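Long-range contacts in tryptophan halogenase superfamily (Brevundimonas sp. BAL3, PDB 6FRL), which works as a flavin-dependent halogenase that prefers bromination over chlorination, probably by using reduced flavin to oxidise halide: residues Phe104-Gln109 with Pro155-Val160; Phe116-Leu121 with Thr432-Phe437; Ala133-Gly138 with Glu482-Ile487. All coordinates share one frame; numbering follows the deposited sequence.

Contact 1 (Phe104-Gln109 with Pro155-Val160); sequences FGLYGQ and PSQLSV
Gln157 reaches across to the loop 104-109 and touches Leu106, Gly108 and Gln109. Its CG lies anti to the backbone N (chi1 -179°), and the extended chain carries the amide over to that loop. NE2 of Gln157 sits 3.4 Å from CD1 of Leu106, where the two side chains cross at about a right angle. The same NE2 of Gln157 comes within 3.3 Å of the carbonyl O of Gly108. Gln109 bends at chi2 (68°) and brings its own amide back against CB of Gln157. The two amide planes stand 76° apart. NE2 of Gln109 is 2.9 Å from OE1 of Gln157, but the angle is too poor for a hydrogen bond. Beside this pair, CD1 of Leu158 packs 3.8 Å from CB of Gln109.

The contact joins two loops of the halogenase fold. One follows strand 99-103, outermost within the chain in its mixed sheet, and the other runs into strand 164-168. Shortened to an alanine, Gln157 would keep the CB under the Gln109 amide but would probably leave a gap beside Leu106 CD1 and the Gly108 carbonyl, with the Gln109 amide freer to turn.

Gln157 starts a short 3-10 turn, 157-159. O of Ser156 accepts from both N and OG of Ser159, the latter at 3.0 Å. Gly108 has positive phi. Leu106 and Tyr107 also rest on helix 447-456.

Contact 2 (Phe116-Leu121 with Thr432-Phe437); sequences FHHYWL and TARGQF
His117 makes the hydrogen bond of this contact. NE2 of His117 donates to the carbonyl O of Gly435 at 2.8 Å, nearly straight at 166°, with the oxygen close to the imidazole plane. The ring is put there by chi1 of 66°, with CG between the backbone N and the carbonyl carbon.

The aromatic packing is oblique. The rings of His117 and Phe437 have centroids 5.5 Å apart and planes at 70°. CE1 of His117 meets the edge of the Phe437 ring, 3.6 Å from CE2. The neighbouring His118 covers part of one face of the His117 ring.

The remaining contacts are made by His118 without a conventional hydrogen bond. CE1 of His118 lies 3.3 Å from O of Gly435 and 3.6 Å from O of Arg434. This CE1 of His118 is also at the edge of the Arg434 guanidinium, near its plane, 3.7 Å from NH1; the two side chains cross at about a right angle. The NE of Arg434 is hydrogen-bonded to the carbonyl of Phe369 of the second subunit, which places this contact beside the dimer interface.

Gly435 has positive phi, and a CB there would clash with CE1 of His118. This is the familiar glycine at the C-terminal end of a helix, here leaving helix 422-434 and offering its carbonyl to helix 116-125.

Contact 3 (Ala133-Gly138 with Glu482-Ile487); sequences AAYSLG and EMRANI
The Tyr135 ring meets Met483 at its edge, with CB of Met483 near the ring plane and 4.0 Å from CD2 of Tyr135. Phe116 and Trp120 also meet this ring with theirs. The guanidinium of Arg484 turns an edge to the phenol oxygen, its plane 77° from that of the ring. NH1 of Arg484 donates to OH of Tyr135 at 2.9 Å. The bond is bent, with an angle of 135° at the hydrogen. Arg484 bends at chi3 to bring NH1 there, and CG of Arg484 on the way packs 4.0 Å from CB of Ala134.

Ile487 fills the other end of the contact. With CG1 anti to the carbonyl carbon (chi1 -74°) and the chain extended beyond it, CD1 of Ile487 reaches the backbone of the turn, 3.4 Å from C of Tyr135. CD1 of Ile487 also lies 3.8 Å from O of Ala134. The looser pair is CB of Leu137 and CG1 of Ile487, 4.4 Å apart.

A water links the two backbones. It donates to O of Ala134 at 2.9 Å and to O of Arg484 at 2.6 Å.

Ser136 is the N-cap of helix 137-143, and its OG takes the backbone N of Ala139. Helix 473-492 packs along the turn that leads into helix 137-143.

Beside the apolar packing, the arginine-phenol bond and the water are the polar links. The water gives a proton to each of two carbonyls, which could not bond to each other, as both are acceptors. The bent bond is probably a weaker tie than a straight one, while the nearby guanidinium charge would probably polarise the phenol.

Overall arrangement
All three contacts lie on the same side of the chain's centre, about 22 to 26 Å from it, centre to centre. Contact 2 is buried, though only locally, beside the second subunit; contacts 1 and 3 are partly buried. A probable hydrogen bond from Gly108 N to Tyr135 O (2.8 Å) joins contacts 1 and 3. Phe116 of contact 2 packs on Gly108 and Tyr135. Helices 116-125 and 137-143 are successive in the chain, and helix 447-456 touches both contact 1 and contact 2. The chemistry differs with place. Contact 1 packs amides between loops, contact 2 ties a helix to a helix end through imidazole, and contact 3 combines isoleucine packing, an arginine-phenol bond and a bridging water.

Contact 1 (Phe104-Gln109 with Pro155-Val160)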
loop_
_atom_site.group_PDB
_atom_site.type_symbol
_atom_site.label_atom_id
_atom_site.label_comp_id
_atom_site.label_asym_id
_atom_site.label_seq_id
_atom_site.Cartn_x
_atom_site.Cartn_y
_atom_site.Cartn_z
ATOM N N PHE B 104 -19.521 1.003 -4.428
ATOM C CA PHE B 104 -18.247 1.739 -4.260
ATOM C C PHE B 104 -18.323 2.545 -2.971
ATOM O O PHE B 104 -18.754 3.706 -2.986
ATOM C CB PHE B 104 -17.985 2.645 -5.461
ATOM C CG PHE B 104 -18.205 1.962 -6.776
ATOM C CD1 PHE B 104 -17.404 0.899 -7.143
ATOM C CD2 PHE B 104 -19.220 2.371 -7.652
ATOM C CE1 PHE B 104 -17.592 0.252 -8.364
ATOM C CE2 PHE B 104 -19.403 1.727 -8.876
ATOM C CZ PHE B 104 -18.592 0.670 -9.221
ATOM N N GLY B 105 -17.958 1.910 -1.857
ATOM C CA GLY B 105 -17.937 2.569 -0.559
ATOM C C GLY B 105 -17.579 1.619 0.579
ATOM O O GLY B 105 -17.549 0.383 0.406
ATOM N N LEU B 106 -17.330 2.202 1.752
ATOM C CA LEU B 106 -17.177 1.432 2.990
ATOM C C LEU B 106 -18.537 1.208 3.693
ATOM O O LEU B 106 -19.552 1.817 3.307
ATOM C CB LEU B 106 -16.216 2.124 3.956
ATOM C CG LEU B 106 -14.904 2.701 3.424
ATOM C CD1 LEU B 106 -14.136 3.345 4.599
ATOM C CD2 LEU B 106 -14.141 1.612 2.704
ATOM N N TYR B 107 -18.519 0.314 4.697
ATOM C CA TYR B 107 -19.668 -0.008 5.552
ATOM C C TYR B 107 -19.543 0.604 6.943
ATOM O O TYR B 107 -18.564 0.386 7.637
ATOM C CB TYR B 107 -19.804 -1.519 5.710
ATOM C CG TYR B 107 -20.171 -2.223 4.443
ATOM C CD1 TYR B 107 -21.501 -2.332 4.033
ATOM C CD2 TYR B 107 -19.194 -2.768 3.624
ATOM C CE1 TYR B 107 -21.831 -2.996 2.847
ATOM C CE2 TYR B 107 -19.528 -3.428 2.446
ATOM C CZ TYR B 107 -20.826 -3.527 2.056
ATOM O OH TYR B 107 -21.141 -4.170 0.907
ATOM N N GLY B 108 -20.544 1.361 7.355
ATOM C CA GLY B 108 -20.572 1.881 8.701
ATOM C C GLY B 108 -19.441 2.858 8.966
ATOM O O GLY B 108 -18.942 3.536 8.043
ATOM N N GLN B 109 -19.070 2.907 10.245
ATOM C CA GLN B 109 -18.042 3.786 10.797
ATOM C C GLN B 109 -17.083 2.956 11.644
ATOM O O GLN B 109 -17.507 2.326 12.608
ATOM C CB GLN B 109 -18.711 4.852 11.666
ATOM C CG GLN B 109 -17.800 5.885 12.351
ATOM C CD GLN B 109 -17.130 6.845 11.360
ATOM O OE1 GLN B 109 -17.736 7.858 10.928
ATOM N NE2 GLN B 109 -15.894 6.511 10.957
ATOM N N PRO B 155 -19.524 15.271 6.363
ATOM C CA PRO B 155 -19.535 15.182 7.830
ATOM C C PRO B 155 -18.658 14.052 8.423
ATOM O O PRO B 155 -17.809 14.327 9.276
ATOM C CB PRO B 155 -21.023 14.954 8.149
ATOM C CG PRO B 155 -21.772 15.585 7.011
ATOM C CD PRO B 155 -20.829 15.741 5.844
ATOM N N SER B 156 -18.851 12.816 7.941
ATOM C CA SER B 156 -18.094 11.643 8.405
ATOM C C SER B 156 -18.053 10.524 7.353
ATOM O O SER B 156 -18.651 10.650 6.285
ATOM C CB SER B 156 -18.755 11.093 9.669
ATOM O OG SER B 156 -20.071 10.647 9.364
ATOM N N GLN B 157 -17.345 9.433 7.693
ATOM C CA GLN B 157 -17.302 8.187 6.912
ATOM C C GLN B 157 -18.661 7.647 6.355
ATOM O O GLN B 157 -18.679 7.062 5.266
ATOM C CB GLN B 157 -16.570 7.082 7.737
ATOM C CG GLN B 157 -16.417 5.706 7.069
ATOM C CD GLN B 157 -15.519 4.712 7.854
ATOM O OE1 GLN B 157 -14.700 5.105 8.693
ATOM N NE2 GLN B 157 -15.674 3.421 7.579
ATOM N N LEU B 158 -19.770 7.842 7.076
ATOM C CA LEU B 158 -21.094 7.350 6.645
ATOM C C LEU B 158 -21.634 7.951 5.356
ATOM O O LEU B 158 -22.485 7.351 4.713
ATOM C CB LEU B 158 -22.167 7.558 7.743
ATOM C CG LEU B 158 -22.691 6.330 8.478
ATOM C CD1 LEU B 158 -21.715 6.025 9.596
ATOM C CD2 LEU B 158 -24.083 6.591 9.036
ATOM N N SER B 159 -21.165 9.141 4.998
ATOM C CA SER B 159 -21.677 9.821 3.799
ATOM C C SER B 159 -20.753 9.668 2.586
ATOM O O SER B 159 -21.048 10.226 1.537
ATOM C CB SER B 159 -21.988 11.304 4.106
ATOM O OG SER B 159 -21.008 11.856 4.968
ATOM N N VAL B 160 -19.678 8.881 2.717
ATOM C CA VAL B 160 -18.699 8.722 1.643
ATOM C C VAL B 160 -19.080 7.540 0.761
ATOM O O VAL B 160 -19.149 6.412 1.226
ATOM C CB VAL B 160 -17.256 8.481 2.174
ATOM C CG1 VAL B 160 -16.253 8.456 1.018
ATOM C CG2 VAL B 160 -16.867 9.566 3.167
#

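Contact 2 (Phe116-Leu121 with Thr432-Phe437)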
loop_
_atom_site.group_PDB
_atom_site.type_symbol
_atom_site.label_atom_id
_atom_site.label_comp_id
_atom_site.label_asym_id
_atom_site.label_seq_id
_atom_site.Cartn_x
_atom_site.Cartn_y
_atom_site.Cartn_z
ATOM N N PHE B 116 -15.605 -1.587 11.349
ATOM C CA PHE B 116 -17.026 -1.664 11.617
ATOM C C PHE B 116 -17.602 -3.083 11.640
ATOM O O PHE B 116 -18.407 -3.406 12.514
ATOM C CB PHE B 116 -17.797 -0.845 10.587
ATOM C CG PHE B 116 -19.284 -0.950 10.751
ATOM C CD1 PHE B 116 -19.911 -0.325 11.805
ATOM C CD2 PHE B 116 -20.040 -1.669 9.844
ATOM C CE1 PHE B 116 -21.272 -0.439 11.961
ATOM C CE2 PHE B 116 -21.400 -1.770 9.987
ATOM C CZ PHE B 116 -22.018 -1.172 11.059
ATOM N N HIS B 117 -17.226 -3.909 10.657
ATOM C CA HIS B 117 -17.810 -5.238 10.515
ATOM C C HIS B 117 -17.737 -6.119 11.792
ATOM O O HIS B 117 -18.631 -6.949 12.004
ATOM C CB HIS B 117 -17.249 -5.963 9.301
ATOM C CG HIS B 117 -15.793 -6.305 9.390
ATOM N ND1 HIS B 117 -14.795 -5.420 9.039
ATOM C CD2 HIS B 117 -15.170 -7.463 9.723
ATOM C CE1 HIS B 117 -13.621 -6.014 9.158
ATOM N NE2 HIS B 117 -13.819 -7.248 9.596
ATOM N N HIS B 118 -16.726 -5.900 12.641
ATOM C CA HIS B 118 -16.594 -6.615 13.936
ATOM C C HIS B 118 -17.723 -6.266 14.913
ATOM O O HIS B 118 -18.339 -7.147 15.475
ATOM C CB HIS B 118 -15.233 -6.343 14.602
ATOM C CG HIS B 118 -14.067 -6.826 13.793
ATOM N ND1 HIS B 118 -13.904 -8.153 13.455
ATOM C CD2 HIS B 118 -13.032 -6.165 13.230
ATOM C CE1 HIS B 118 -12.802 -8.294 12.748
ATOM N NE2 HIS B 118 -12.264 -7.098 12.581
ATOM N N TYR B 119 -18.016 -4.981 15.062
ATOM C CA TYR B 119 -19.137 -4.552 15.874
ATOM C C TYR B 119 -20.467 -5.111 15.296
ATOM O O TYR B 119 -21.309 -5.638 16.041
ATOM C CB TYR B 119 -19.176 -3.031 15.965
ATOM C CG TYR B 119 -17.976 -2.409 16.642
ATOM C CD1 TYR B 119 -17.910 -2.268 18.027
ATOM C CD2 TYR B 119 -16.900 -1.934 15.884
ATOM C CE1 TYR B 119 -16.791 -1.687 18.642
ATOM C CE2 TYR B 119 -15.775 -1.343 16.475
ATOM C CZ TYR B 119 -15.723 -1.216 17.848
ATOM O OH TYR B 119 -14.599 -0.640 18.405
ATOM N N TRP B 120 -20.634 -5.038 13.964
ATOM C CA TRP B 120 -21.801 -5.614 13.295
ATOM C C TRP B 120 -21.931 -7.112 13.570
ATOM O O TRP B 120 -23.037 -7.615 13.798
ATOM C CB TRP B 120 -21.751 -5.378 11.787
ATOM C CG TRP B 120 -22.943 -5.915 11.061
ATOM C CD1 TRP B 120 -24.185 -5.351 10.980
ATOM C CD2 TRP B 120 -23.011 -7.141 10.341
ATOM N NE1 TRP B 120 -25.024 -6.150 10.230
ATOM C CE2 TRP B 120 -24.327 -7.257 9.828
ATOM C CE3 TRP B 120 -22.088 -8.150 10.071
ATOM C CZ2 TRP B 120 -24.749 -8.363 9.059
ATOM C CZ3 TRP B 120 -22.503 -9.259 9.310
ATOM C CH2 TRP B 120 -23.824 -9.350 8.813
ATOM N N LEU B 121 -20.820 -7.834 13.541
ATOM C CA LEU B 121 -20.865 -9.265 13.861
ATOM C C LEU B 121 -21.263 -9.575 15.310
ATOM O O LEU B 121 -22.060 -10.482 15.532
ATOM C CB LEU B 121 -19.546 -9.965 13.516
ATOM C CG LEU B 121 -19.361 -10.139 12.010
ATOM C CD1 LEU B 121 -17.895 -10.299 11.627
ATOM C CD2 LEU B 121 -20.206 -11.315 11.533
ATOM N N THR B 432 -12.111 -16.240 7.674
ATOM C CA THR B 432 -12.923 -17.126 8.553
ATOM C C THR B 432 -12.320 -17.292 9.959
ATOM O O THR B 432 -13.046 -17.426 10.929
ATOM C CB THR B 432 -13.238 -18.515 7.941
ATOM O OG1 THR B 432 -12.116 -19.351 8.101
ATOM C CG2 THR B 432 -13.594 -18.423 6.439
ATOM N N ALA B 433 -11.005 -17.242 10.068
ATOM C CA ALA B 433 -10.320 -17.358 11.358
ATOM C C ALA B 433 -10.428 -16.115 12.202
ATOM O O ALA B 433 -10.477 -16.217 13.415
ATOM C CB ALA B 433 -8.858 -17.688 11.168
ATOM N N ARG B 434 -10.414 -14.939 11.584
ATOM C CA ARG B 434 -10.237 -13.728 12.375
ATOM C C ARG B 434 -10.968 -12.462 11.907
ATOM O O ARG B 434 -10.980 -11.454 12.640
ATOM C CB ARG B 434 -8.720 -13.496 12.497
ATOM C CG ARG B 434 -8.234 -12.392 13.432
ATOM C CD ARG B 434 -8.843 -12.388 14.819
ATOM N NE ARG B 434 -8.393 -11.207 15.566
ATOM C CZ ARG B 434 -8.817 -9.946 15.348
ATOM N NH1 ARG B 434 -9.715 -9.641 14.395
ATOM N NH2 ARG B 434 -8.340 -8.954 16.083
ATOM N N GLY B 435 -11.613 -12.503 10.739
ATOM C CA GLY B 435 -12.251 -11.304 10.152
ATOM C C GLY B 435 -11.308 -10.199 9.697
ATOM O O GLY B 435 -11.660 -9.027 9.774
ATOM N N GLN B 436 -10.125 -10.583 9.219
ATOM C CA GLN B 436 -9.120 -9.665 8.706
ATOM C C GLN B 436 -8.719 -10.009 7.270
ATOM O O GLN B 436 -8.962 -11.129 6.772
ATOM C CB GLN B 436 -7.881 -9.665 9.620
ATOM C CG GLN B 436 -8.067 -8.876 10.911
ATOM C CD GLN B 436 -7.869 -7.390 10.695
ATOM O OE1 GLN B 436 -8.104 -6.884 9.598
ATOM N NE2 GLN B 436 -7.355 -6.684 11.726
ATOM N N PHE B 437 -8.058 -9.035 6.635
ATOM C CA PHE B 437 -7.838 -9.037 5.195
ATOM C C PHE B 437 -6.371 -9.218 4.904
ATOM O O PHE B 437 -5.549 -8.476 5.421
ATOM C CB PHE B 437 -8.348 -7.728 4.616
ATOM C CG PHE B 437 -9.806 -7.510 4.893
ATOM C CD1 PHE B 437 -10.771 -8.167 4.139
ATOM C CD2 PHE B 437 -10.220 -6.704 5.959
ATOM C CE1 PHE B 437 -12.111 -8.003 4.426
ATOM C CE2 PHE B 437 -11.568 -6.542 6.232
ATOM C CZ PHE B 437 -12.514 -7.184 5.471
#

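Contact 3 (Ala133-Gly138 with Glu482-Ile487)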
loop_
_atom_site.group_PDB
_atom_site.type_symbol
_atom_site.label_atom_id
_atom_site.label_comp_id
_atom_site.label_asym_id
_atom_site.label_seq_id
_atom_site.Cartn_x
_atom_site.Cartn_y
_atom_site.Cartn_z
ATOM N N ALA B 133 -25.488 -4.400 4.464
ATOM C CA ALA B 133 -25.831 -3.364 3.469
ATOM C C ALA B 133 -26.662 -2.158 3.969
ATOM O O ALA B 133 -26.628 -1.080 3.364
ATOM C CB ALA B 133 -26.540 -4.018 2.286
ATOM N N ALA B 134 -27.411 -2.331 5.060
ATOM C CA ALA B 134 -28.084 -1.193 5.659
ATOM C C ALA B 134 -27.131 -0.134 6.171
ATOM O O ALA B 134 -27.581 0.950 6.499
ATOM C CB ALA B 134 -28.994 -1.630 6.782
ATOM N N TYR B 135 -25.842 -0.437 6.257
ATOM C CA TYR B 135 -24.852 0.533 6.727
ATOM C C TYR B 135 -23.961 1.105 5.641
ATOM O O TYR B 135 -22.969 1.733 5.965
ATOM C CB TYR B 135 -23.988 -0.072 7.825
ATOM C CG TYR B 135 -24.791 -0.616 8.961
ATOM C CD1 TYR B 135 -25.239 -1.932 8.941
ATOM C CD2 TYR B 135 -25.103 0.170 10.072
ATOM C CE1 TYR B 135 -26.003 -2.446 9.972
ATOM C CE2 TYR B 135 -25.869 -0.345 11.124
ATOM C CZ TYR B 135 -26.299 -1.657 11.060
ATOM O OH TYR B 135 -27.029 -2.183 12.086
ATOM N N SER B 136 -24.327 0.894 4.369
ATOM C CA SER B 136 -23.673 1.517 3.201
ATOM C C SER B 136 -24.644 2.421 2.464
ATOM O O SER B 136 -25.653 1.947 1.920
ATOM C CB SER B 136 -23.212 0.446 2.201
ATOM O OG SER B 136 -22.785 1.035 0.969
ATOM N N LEU B 137 -24.327 3.706 2.411
ATOM C CA LEU B 137 -25.144 4.681 1.705
ATOM C C LEU B 137 -25.196 4.352 0.227
ATOM O O LEU B 137 -26.261 4.413 -0.397
ATOM C CB LEU B 137 -24.616 6.089 1.938
ATOM C CG LEU B 137 -25.211 7.246 1.151
ATOM C CD1 LEU B 137 -26.719 7.288 1.329
ATOM C CD2 LEU B 137 -24.576 8.561 1.591
ATOM N N GLY B 138 -24.052 3.961 -0.328
ATOM C CA GLY B 138 -23.976 3.605 -1.747
ATOM C C GLY B 138 -24.986 2.535 -2.101
ATOM O O GLY B 138 -25.795 2.698 -3.049
ATOM N N GLU B 482 -29.242 4.143 14.994
ATOM C CA GLU B 482 -29.024 5.537 14.549
ATOM C C GLU B 482 -28.336 5.655 13.167
ATOM O O GLU B 482 -28.764 6.445 12.325
ATOM C CB GLU B 482 -28.233 6.286 15.637
ATOM C CG GLU B 482 -27.854 7.744 15.389
ATOM C CD GLU B 482 -27.188 8.391 16.630
ATOM O OE1 GLU B 482 -27.282 7.819 17.747
ATOM O OE2 GLU B 482 -26.554 9.478 16.511
ATOM N N MET B 483 -27.267 4.877 12.948
ATOM C CA MET B 483 -26.577 4.807 11.653
ATOM C C MET B 483 -27.553 4.346 10.580
ATOM O O MET B 483 -27.695 4.986 9.558
ATOM C CB MET B 483 -25.412 3.823 11.703
ATOM C CG MET B 483 -24.157 4.390 12.339
ATOM S SD MET B 483 -22.691 3.332 12.186
ATOM C CE MET B 483 -22.818 2.336 13.653
ATOM N N ARG B 484 -28.212 3.229 10.849
ATOM C CA ARG B 484 -29.154 2.566 9.960
ATOM C C ARG B 484 -30.254 3.531 9.501
ATOM O O ARG B 484 -30.621 3.576 8.334
ATOM C CB ARG B 484 -29.715 1.343 10.721
ATOM C CG ARG B 484 -30.528 0.341 9.946
ATOM C CD ARG B 484 -30.541 -1.037 10.617
ATOM N NE ARG B 484 -31.307 -1.096 11.873
ATOM C CZ ARG B 484 -30.804 -1.242 13.101
ATOM N NH1 ARG B 484 -29.486 -1.308 13.340
ATOM N NH2 ARG B 484 -31.644 -1.270 14.131
ATOM N N ALA B 485 -30.720 4.345 10.433
ATOM C CA ALA B 485 -31.716 5.376 10.169
ATOM C C ALA B 485 -31.151 6.589 9.408
ATOM O O ALA B 485 -31.809 7.059 8.489
ATOM C CB ALA B 485 -32.362 5.824 11.474
ATOM N N ASN B 486 -29.971 7.100 9.774
ATOM C CA ASN B 486 -29.360 8.242 9.051
ATOM C C ASN B 486 -29.284 7.963 7.539
ATOM O O ASN B 486 -29.639 8.795 6.700
ATOM C CB ASN B 486 -27.935 8.565 9.552
ATOM C CG ASN B 486 -27.908 9.181 10.957
ATOM O OD1 ASN B 486 -28.880 9.789 11.412
ATOM N ND2 ASN B 486 -26.777 9.012 11.663
ATOM N N ILE B 487 -28.810 6.769 7.210
ATOM C CA ILE B 487 -28.748 6.324 5.810
ATOM C C ILE B 487 -30.142 6.214 5.167
ATOM O O ILE B 487 -30.349 6.706 4.063
ATOM C CB ILE B 487 -27.934 5.002 5.660
ATOM C CG1 ILE B 487 -26.457 5.309 5.830
ATOM C CG2 ILE B 487 -28.185 4.346 4.299
ATOM C CD1 ILE B 487 -25.584 4.084 5.927
HETATM O O HOH W 1 -30.275 2.055 6.312
#